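Local coordinates for protein - conserved hypothetical (Bacillus anthracis, PDB 4LES), which is of unknown function but folds as a small single-chain domain built mainly of antiparallel beta-sheet, with a helix lying across one sheet, at residues Lys76-Pro81 with Val195-Glu200; Val85-Val90 with Val115-Lys120; Asp94-Glu99 with Ser153-Glu158. One frame throughout, in Å; residues are numbered along the deposited sequence.

Contact 1 (Lys76-Pro81 with Val195-Glu200); sequences KDFHTP and VVVNNE. With EOH (ethanol), chain D.
Phe-78 meets Val-197 through both methyls of the valine. CG1 of Val-197 comes to 4.1 Å from CB of Phe-78, while CG2 of Val-197 lies over one ring face, 4.2 Å from CD1 of Phe-78 and displaced toward the rim.

At His-79 the evidence is polar. Its CB turns from the partner and its ND1 bonds to Asp-84, but its carbonyl faces across: one water donates to His-79 O (3.0 Å) and to Glu-200 OE1 (2.6 Å), bridging the gap, and Tyr-201 OH also bonds to that carbonyl.

OG1 of Thr-80 sits between the backbone N and the carbonyl carbon (chi1 71°) and bonds to Phe-83 O; CG2, anti to the carbonyl carbon, is left to touch Asn-198 ND2 at 3.7 Å. The same amide nitrogen, Asn-198 ND2, donates to Glu-200 OE2 (2.9 Å, 165°). Beside that bond runs the hairpin turn: Asn-198 and Asn-199 both have left-handed backbone angles, as in a type I' turn, and Glu-200 N to Val-197 O, 2.8 Å, closes it.

The contact therefore joins two sheets face to face: strand 69-79, at the edge of the four-stranded sheet and bonded to strand 83-96, faces strand 193-197, which runs between strands 135-139 and 201-204.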
# COMPACT_ATOMS: atom_id res chain seq x y z
N LYS A 76 0.38 -11.74 -4.65
CA LYS A 76 -0.71 -12.65 -4.30
C LYS A 76 -2.05 -11.96 -4.36
O LYS A 76 -2.15 -10.78 -4.04
CB LYS A 76 -0.52 -13.21 -2.89
CG LYS A 76 0.75 -14.02 -2.79
CD LYS A 76 0.91 -14.76 -1.47
CE LYS A 76 2.33 -15.33 -1.42
NZ LYS A 76 2.51 -16.13 -0.19
N ASP A 77 -3.08 -12.72 -4.74
CA ASP A 77 -4.44 -12.23 -4.86
C ASP A 77 -5.24 -12.88 -3.70
O ASP A 77 -5.08 -14.06 -3.42
CB ASP A 77 -4.97 -12.59 -6.26
CG ASP A 77 -6.27 -11.89 -6.62
OD1 ASP A 77 -6.86 -11.19 -5.76
OD2 ASP A 77 -6.71 -12.06 -7.79
N PHE A 78 -6.04 -12.07 -3.02
CA PHE A 78 -6.80 -12.50 -1.87
C PHE A 78 -8.25 -12.24 -2.14
O PHE A 78 -8.66 -11.12 -2.44
CB PHE A 78 -6.37 -11.72 -0.65
CG PHE A 78 -4.91 -11.83 -0.35
CD1 PHE A 78 -4.01 -10.95 -0.91
CD2 PHE A 78 -4.45 -12.79 0.50
CE1 PHE A 78 -2.66 -11.04 -0.63
CE2 PHE A 78 -3.09 -12.89 0.80
CZ PHE A 78 -2.20 -12.00 0.22
N HIS A 79 -9.04 -13.29 -2.00
CA HIS A 79 -10.44 -13.23 -2.27
C HIS A 79 -11.30 -12.77 -1.08
O HIS A 79 -11.15 -13.27 0.03
CB HIS A 79 -10.91 -14.60 -2.71
CG HIS A 79 -12.35 -14.65 -3.01
ND1 HIS A 79 -12.87 -14.20 -4.20
CD2 HIS A 79 -13.40 -15.08 -2.27
CE1 HIS A 79 -14.19 -14.35 -4.18
NE2 HIS A 79 -14.52 -14.89 -3.02
N THR A 80 -12.19 -11.81 -1.35
CA THR A 80 -13.16 -11.34 -0.36
C THR A 80 -14.47 -11.43 -1.11
O THR A 80 -14.49 -11.59 -2.34
CB THR A 80 -12.88 -9.90 0.15
OG1 THR A 80 -13.15 -8.92 -0.87
CG2 THR A 80 -11.46 -9.78 0.64
N PRO A 81 -15.59 -11.36 -0.38
CA PRO A 81 -16.89 -11.52 -1.03
C PRO A 81 -17.15 -10.61 -2.23
O PRO A 81 -17.64 -11.07 -3.25
CB PRO A 81 -17.89 -11.22 0.10
CG PRO A 81 -17.14 -11.51 1.37
CD PRO A 81 -15.72 -11.13 1.08
N VAL A 195 1.46 -8.05 5.95
CA VAL A 195 0.38 -7.29 5.31
C VAL A 195 -0.91 -8.06 5.64
O VAL A 195 -1.00 -9.27 5.39
CB VAL A 195 0.54 -7.11 3.81
CG1 VAL A 195 -0.71 -6.47 3.24
CG2 VAL A 195 1.77 -6.24 3.51
N VAL A 196 -1.88 -7.37 6.26
CA VAL A 196 -3.16 -7.99 6.61
C VAL A 196 -4.26 -7.47 5.69
O VAL A 196 -4.47 -6.25 5.55
CB VAL A 196 -3.53 -7.78 8.10
CG1 VAL A 196 -4.92 -8.33 8.40
CG2 VAL A 196 -2.49 -8.44 8.99
N VAL A 197 -4.96 -8.41 5.06
CA VAL A 197 -6.00 -8.07 4.12
C VAL A 197 -7.39 -8.46 4.66
O VAL A 197 -7.65 -9.63 4.99
CB VAL A 197 -5.73 -8.72 2.75
CG1 VAL A 197 -6.88 -8.45 1.79
CG2 VAL A 197 -4.43 -8.17 2.15
N ASN A 198 -8.23 -7.44 4.75
CA ASN A 198 -9.61 -7.56 5.18
C ASN A 198 -9.72 -8.19 6.55
O ASN A 198 -10.71 -8.84 6.83
CB ASN A 198 -10.36 -8.44 4.18
CG ASN A 198 -11.86 -8.27 4.29
OD1 ASN A 198 -12.34 -7.16 4.51
ND2 ASN A 198 -12.58 -9.35 4.16
N ASN A 199 -8.70 -8.00 7.38
CA ASN A 199 -8.58 -8.66 8.69
C ASN A 199 -8.84 -10.15 8.57
O ASN A 199 -9.33 -10.76 9.49
CB ASN A 199 -9.52 -8.00 9.69
CG ASN A 199 -9.05 -6.61 10.08
OD1 ASN A 199 -7.95 -6.45 10.62
ND2 ASN A 199 -9.87 -5.61 9.81
N GLU A 200 -8.49 -10.71 7.42
CA GLU A 200 -8.81 -12.09 7.08
C GLU A 200 -7.59 -12.89 6.63
O GLU A 200 -7.54 -14.10 6.82
CB GLU A 200 -9.82 -12.03 5.94
CG GLU A 200 -10.47 -13.34 5.56
CD GLU A 200 -11.52 -13.15 4.48
OE1 GLU A 200 -12.20 -14.14 4.17
OE2 GLU A 200 -11.68 -12.05 3.93
C1 EOH D . -9.00 -12.13 -10.57
C2 EOH D . -10.44 -12.25 -11.03
O EOH D . -8.91 -11.34 -9.38
O HOH W 1 -13.39 -14.00 1.85

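Contact 2 (Val85-Val90 with Val115-Lys120). With PO4 (phosphate ion), chain E.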
# COMPACT_ATOMS: atom_id res chain seq x y z
N VAL A 85 -8.45 -8.74 -3.95
CA VAL A 85 -7.43 -7.76 -3.64
C VAL A 85 -6.06 -8.33 -3.94
O VAL A 85 -5.68 -9.36 -3.40
CB VAL A 85 -7.50 -7.37 -2.15
CG1 VAL A 85 -6.37 -6.41 -1.81
CG2 VAL A 85 -8.85 -6.75 -1.82
N THR A 86 -5.32 -7.67 -4.82
CA THR A 86 -3.98 -8.11 -5.17
C THR A 86 -2.98 -7.25 -4.44
O THR A 86 -3.10 -6.02 -4.45
CB THR A 86 -3.74 -7.98 -6.67
OG1 THR A 86 -4.64 -8.84 -7.35
CG2 THR A 86 -2.31 -8.39 -7.03
N VAL A 87 -2.03 -7.90 -3.77
CA VAL A 87 -0.92 -7.20 -3.13
C VAL A 87 0.30 -7.50 -3.99
O VAL A 87 0.69 -8.65 -4.17
CB VAL A 87 -0.71 -7.64 -1.68
CG1 VAL A 87 0.46 -6.88 -1.07
CG2 VAL A 87 -1.97 -7.34 -0.88
N LYS A 88 0.91 -6.47 -4.54
CA LYS A 88 2.01 -6.69 -5.45
C LYS A 88 3.32 -6.71 -4.74
O LYS A 88 4.01 -7.69 -4.76
CB LYS A 88 1.99 -5.63 -6.53
CG LYS A 88 0.71 -5.65 -7.34
CD LYS A 88 0.71 -4.52 -8.35
CE LYS A 88 -0.51 -4.63 -9.24
NZ LYS A 88 -0.62 -3.50 -10.20
N ARG A 89 3.66 -5.64 -4.08
CA ARG A 89 4.90 -5.62 -3.38
C ARG A 89 4.87 -4.60 -2.29
O ARG A 89 3.95 -3.77 -2.22
CB ARG A 89 6.03 -5.32 -4.33
CG ARG A 89 5.82 -4.10 -5.17
CD ARG A 89 7.03 -3.84 -6.12
NE ARG A 89 6.83 -2.49 -6.63
CZ ARG A 89 7.75 -1.67 -7.13
NH1 ARG A 89 9.03 -2.03 -7.23
NH2 ARG A 89 7.37 -0.46 -7.52
N VAL A 90 5.86 -4.71 -1.41
CA VAL A 90 6.04 -3.77 -0.32
C VAL A 90 7.43 -3.19 -0.59
O VAL A 90 8.36 -3.95 -0.87
CB VAL A 90 6.01 -4.44 1.05
CG1 VAL A 90 6.39 -3.46 2.13
CG2 VAL A 90 4.63 -5.05 1.31
N VAL A 115 3.02 -0.06 0.41
CA VAL A 115 2.34 -1.33 0.11
C VAL A 115 1.55 -1.08 -1.19
O VAL A 115 0.58 -0.31 -1.20
CB VAL A 115 1.39 -1.76 1.25
CG1 VAL A 115 0.64 -3.02 0.90
CG2 VAL A 115 2.15 -1.96 2.57
N GLU A 116 1.96 -1.71 -2.27
CA GLU A 116 1.24 -1.60 -3.55
C GLU A 116 0.16 -2.68 -3.62
O GLU A 116 0.43 -3.86 -3.53
CB GLU A 116 2.20 -1.80 -4.72
CG GLU A 116 3.16 -0.66 -4.91
CD GLU A 116 4.03 -0.83 -6.14
OE1 GLU A 116 4.19 -1.99 -6.62
OE2 GLU A 116 4.57 0.19 -6.63
N ALA A 117 -1.07 -2.24 -3.79
CA ALA A 117 -2.20 -3.14 -3.82
C ALA A 117 -3.25 -2.64 -4.77
O ALA A 117 -3.25 -1.48 -5.18
CB ALA A 117 -2.81 -3.21 -2.42
N GLU A 118 -4.16 -3.53 -5.14
CA GLU A 118 -5.28 -3.14 -5.99
C GLU A 118 -6.51 -4.03 -5.73
O GLU A 118 -6.36 -5.14 -5.24
CB GLU A 118 -4.86 -3.14 -7.45
CG GLU A 118 -4.36 -4.46 -7.98
CD GLU A 118 -3.84 -4.33 -9.41
OE1 GLU A 118 -3.22 -3.28 -9.71
OE2 GLU A 118 -4.05 -5.26 -10.21
N GLY A 119 -7.70 -3.51 -5.99
CA GLY A 119 -8.92 -4.26 -5.77
C GLY A 119 -9.74 -4.33 -7.04
O GLY A 119 -9.83 -3.35 -7.76
N LYS A 120 -10.34 -5.48 -7.29
CA LYS A 120 -11.16 -5.72 -8.45
C LYS A 120 -12.56 -6.10 -7.99
O LYS A 120 -12.73 -6.98 -7.17
CB LYS A 120 -10.56 -6.86 -9.27
CG LYS A 120 -11.22 -7.21 -10.60
CD LYS A 120 -10.42 -8.34 -11.26
CE LYS A 120 -10.51 -8.37 -12.78
NZ LYS A 120 -11.78 -8.92 -13.30
P PO4 E . 10.44 1.35 -8.10
O1 PO4 E . 9.62 1.40 -6.83
O2 PO4 E . 11.53 0.31 -8.01
O3 PO4 E . 9.52 0.99 -9.22
O4 PO4 E . 11.07 2.70 -8.35
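The two inner strands of the four-stranded antiparallel sheet meet here, and their pairing is interrupted by a beta bulge at Lys-88 and Arg-89 opposite Glu-116. Regular exchange holds first: Thr-86 N donates to Glu-118 O and Glu-118 N to Thr-86 O, both at 2.8 Å. Beyond Val-87 and Ala-117 the register slips by one residue. Lys-88 N gives its hydrogen to Glu-116 O, whereas Glu-116 N gives its own to Arg-89 O.

Lys-88 already lies on the face of Thr-86, Glu-116 and Glu-118; the extra residue brings Arg-89 there too, and two salt bridges follow. The extended Lys-88 chain crosses that of Glu-118, and NZ of Lys-88 meets OE1 of Glu-118 at 2.7 Å from above the carboxylate plane; Arg-176 stands close to this pair. Arg-89, its CG between backbone N and carbonyl (chi1 52°), runs beside Glu-116 and grips it side-on. NE of Arg-89 holds OE1 of Glu-116 at 2.7 Å, and NH2 of Arg-89 holds OE2 of Glu-116 at 3.0 Å. Both oxygens lie close to the guanidinium plane, yet the two planes are 51° apart. Glu-116 OE2 is also bonded by Tyr-155 OH, and Arg-89 NH1 pairs with Glu-71, fixing both groups further.

The reverse face is apolar: Val-90 CG2 lies 4.2 Å from Val-115 CG2, and Val-85, Val-87 and Val-90 pack on strand 193-197. At the outer end of the guanidinium, NH2 of Arg-89 donates to O3 of a phosphate ion, probably from the crystallisation liquor, at 3.1 Å, with a weaker bond to O1.

Contact 3 (Asp94-Glu99 with Ser153-Glu158); sequences DKVGKE and SSYDVE
Gly-97 and Glu-158 supply the direct hydrogen bond of this contact, from the backbone of one segment to a side chain of the other. Gly-97 N donates to Glu-158 OE1 over 2.8 Å at an N-H...O angle of 163°, and it approaches from above the carboxylate plane. The glutamate extends fully, with CG anti to its backbone N (chi1 176°), which carries the carboxylate outward from the side of the helix to the turning chain. Its other oxygen, OE2, is in a salt bridge with Arg-93, so both oxygens are engaged. On the way, Glu-158 CG brushes Gly-97 O at 3.3 Å.

Apolar contacts lie on both sides of the glycine. Val-96 divides its methyls: CG1 is 3.9 Å from CD1 of Tyr-155, the two side chains crossing at about a right angle, and CG2 of Val-96 is 3.9 Å from CB of Ser-154. Beyond the glycine, the aliphatic part of Lys-98 lies on the helix backbone, with its CG 3.6 Å from CA of Glu-158. A bend at chi3 (-59°) then brings Lys-98 CE to 4.0 Å from Val-157 CG1.

Ser-154 OG bonds back to Trp-150 O within the helix. Gly-97 itself has backbone angles (phi positive) at which a CB would collide with the preceding carbonyl. The geometry is that of a chain corner, where the end of strand 83-96 turns at Gly-97 and runs past one side of the C-terminal part of helix 149-158, the helix that lies over part of the face carrying Arg-89 and Glu-116.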
# COMPACT_ATOMS: atom_id res chain seq x y z
N ASP A 94 13.62 5.77 0.79
CA ASP A 94 14.04 7.07 1.36
C ASP A 94 13.21 8.28 0.94
O ASP A 94 13.34 9.34 1.52
CB ASP A 94 15.49 7.34 0.95
CG ASP A 94 15.67 7.40 -0.59
OD1 ASP A 94 14.86 6.80 -1.34
OD2 ASP A 94 16.65 8.03 -1.05
N LYS A 95 12.38 8.14 -0.09
CA LYS A 95 11.57 9.26 -0.55
C LYS A 95 10.49 8.85 -1.55
O LYS A 95 10.51 7.73 -2.09
CB LYS A 95 12.47 10.32 -1.21
CG LYS A 95 13.14 9.82 -2.48
CD LYS A 95 14.00 10.88 -3.16
CE LYS A 95 14.59 10.29 -4.44
NZ LYS A 95 15.41 11.26 -5.20
N VAL A 96 9.54 9.77 -1.76
CA VAL A 96 8.45 9.59 -2.73
C VAL A 96 8.27 10.92 -3.46
O VAL A 96 8.64 11.97 -2.94
CB VAL A 96 7.10 9.14 -2.09
CG1 VAL A 96 7.21 7.74 -1.50
CG2 VAL A 96 6.61 10.15 -1.05
N GLY A 97 7.72 10.86 -4.68
CA GLY A 97 7.45 12.07 -5.47
C GLY A 97 8.19 12.12 -6.79
O GLY A 97 8.84 11.14 -7.19
N LYS A 98 8.06 13.26 -7.48
CA LYS A 98 8.75 13.51 -8.75
C LYS A 98 9.49 14.82 -8.66
O LYS A 98 9.11 15.71 -7.89
CB LYS A 98 7.81 13.65 -9.94
CG LYS A 98 6.97 12.44 -10.27
CD LYS A 98 6.46 12.53 -11.69
CE LYS A 98 5.63 13.77 -11.91
NZ LYS A 98 5.52 14.02 -13.37
N GLU A 99 10.50 14.97 -9.49
CA GLU A 99 11.29 16.18 -9.52
C GLU A 99 10.44 17.41 -9.89
O GLU A 99 10.65 18.49 -9.35
CB GLU A 99 12.43 16.00 -10.51
CG GLU A 99 13.45 17.10 -10.47
CD GLU A 99 14.63 16.79 -11.37
OE1 GLU A 99 15.63 17.54 -11.33
OE2 GLU A 99 14.56 15.79 -12.12
N SER A 153 -0.29 10.08 -1.99
CA SER A 153 -0.66 10.88 -3.14
C SER A 153 0.57 11.20 -3.99
O SER A 153 0.50 11.15 -5.22
CB SER A 153 -1.37 12.16 -2.69
OG SER A 153 -1.70 12.96 -3.81
N SER A 154 1.68 11.53 -3.34
CA SER A 154 2.93 11.85 -4.05
C SER A 154 3.44 10.62 -4.77
O SER A 154 3.92 10.71 -5.90
CB SER A 154 4.00 12.31 -3.08
OG SER A 154 3.48 13.32 -2.25
N TYR A 155 3.34 9.48 -4.10
CA TYR A 155 3.78 8.21 -4.69
C TYR A 155 2.90 7.85 -5.87
O TYR A 155 3.39 7.31 -6.85
CB TYR A 155 3.76 7.08 -3.67
CG TYR A 155 4.27 5.78 -4.23
CD1 TYR A 155 5.62 5.53 -4.29
CD2 TYR A 155 3.39 4.82 -4.71
CE1 TYR A 155 6.10 4.33 -4.80
CE2 TYR A 155 3.86 3.63 -5.23
CZ TYR A 155 5.22 3.39 -5.28
OH TYR A 155 5.69 2.22 -5.78
N ASP A 156 1.61 8.17 -5.78
CA ASP A 156 0.68 7.89 -6.88
C ASP A 156 1.00 8.74 -8.12
O ASP A 156 0.99 8.21 -9.24
CB ASP A 156 -0.76 8.08 -6.44
CG ASP A 156 -1.22 7.00 -5.45
OD1 ASP A 156 -0.58 5.92 -5.35
OD2 ASP A 156 -2.24 7.23 -4.77
N VAL A 157 1.29 10.03 -7.93
CA VAL A 157 1.70 10.90 -9.04
C VAL A 157 3.06 10.41 -9.56
O VAL A 157 3.29 10.32 -10.76
CB VAL A 157 1.78 12.40 -8.65
CG1 VAL A 157 2.33 13.23 -9.80
CG2 VAL A 157 0.40 12.91 -8.24
N GLU A 158 3.96 10.08 -8.64
CA GLU A 158 5.25 9.54 -9.01
C GLU A 158 5.08 8.38 -10.01
O GLU A 158 5.85 8.27 -10.96
CB GLU A 158 5.99 9.06 -7.77
CG GLU A 158 7.31 8.39 -8.08
CD GLU A 158 8.00 7.86 -6.86
OE1 GLU A 158 7.61 8.22 -5.73
OE2 GLU A 158 8.94 7.07 -7.03

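Contact 1 and contact 3 sit on opposite sides of the chain's centre, their centres about 26 Å apart, with contact 2 between them, about 10 Å from contact 1 and 18 Å from contact 3. All three reach the same four-stranded sheet. Strand 83-96 serves contacts 2 and 3, and its neighbour 69-79 serves contact 1, joined to contact 2 by Phe-78 N to Val-85 O at 2.8 Å. Contact 2 meets contact 3 where Glu-116 OE2 and Tyr-155 OH lie 2.5 Å apart. Along the chain, contact 1 encloses the other two, whose segments alternate. The sheet thus has a second sheet packed on one face and a helix over part of the other.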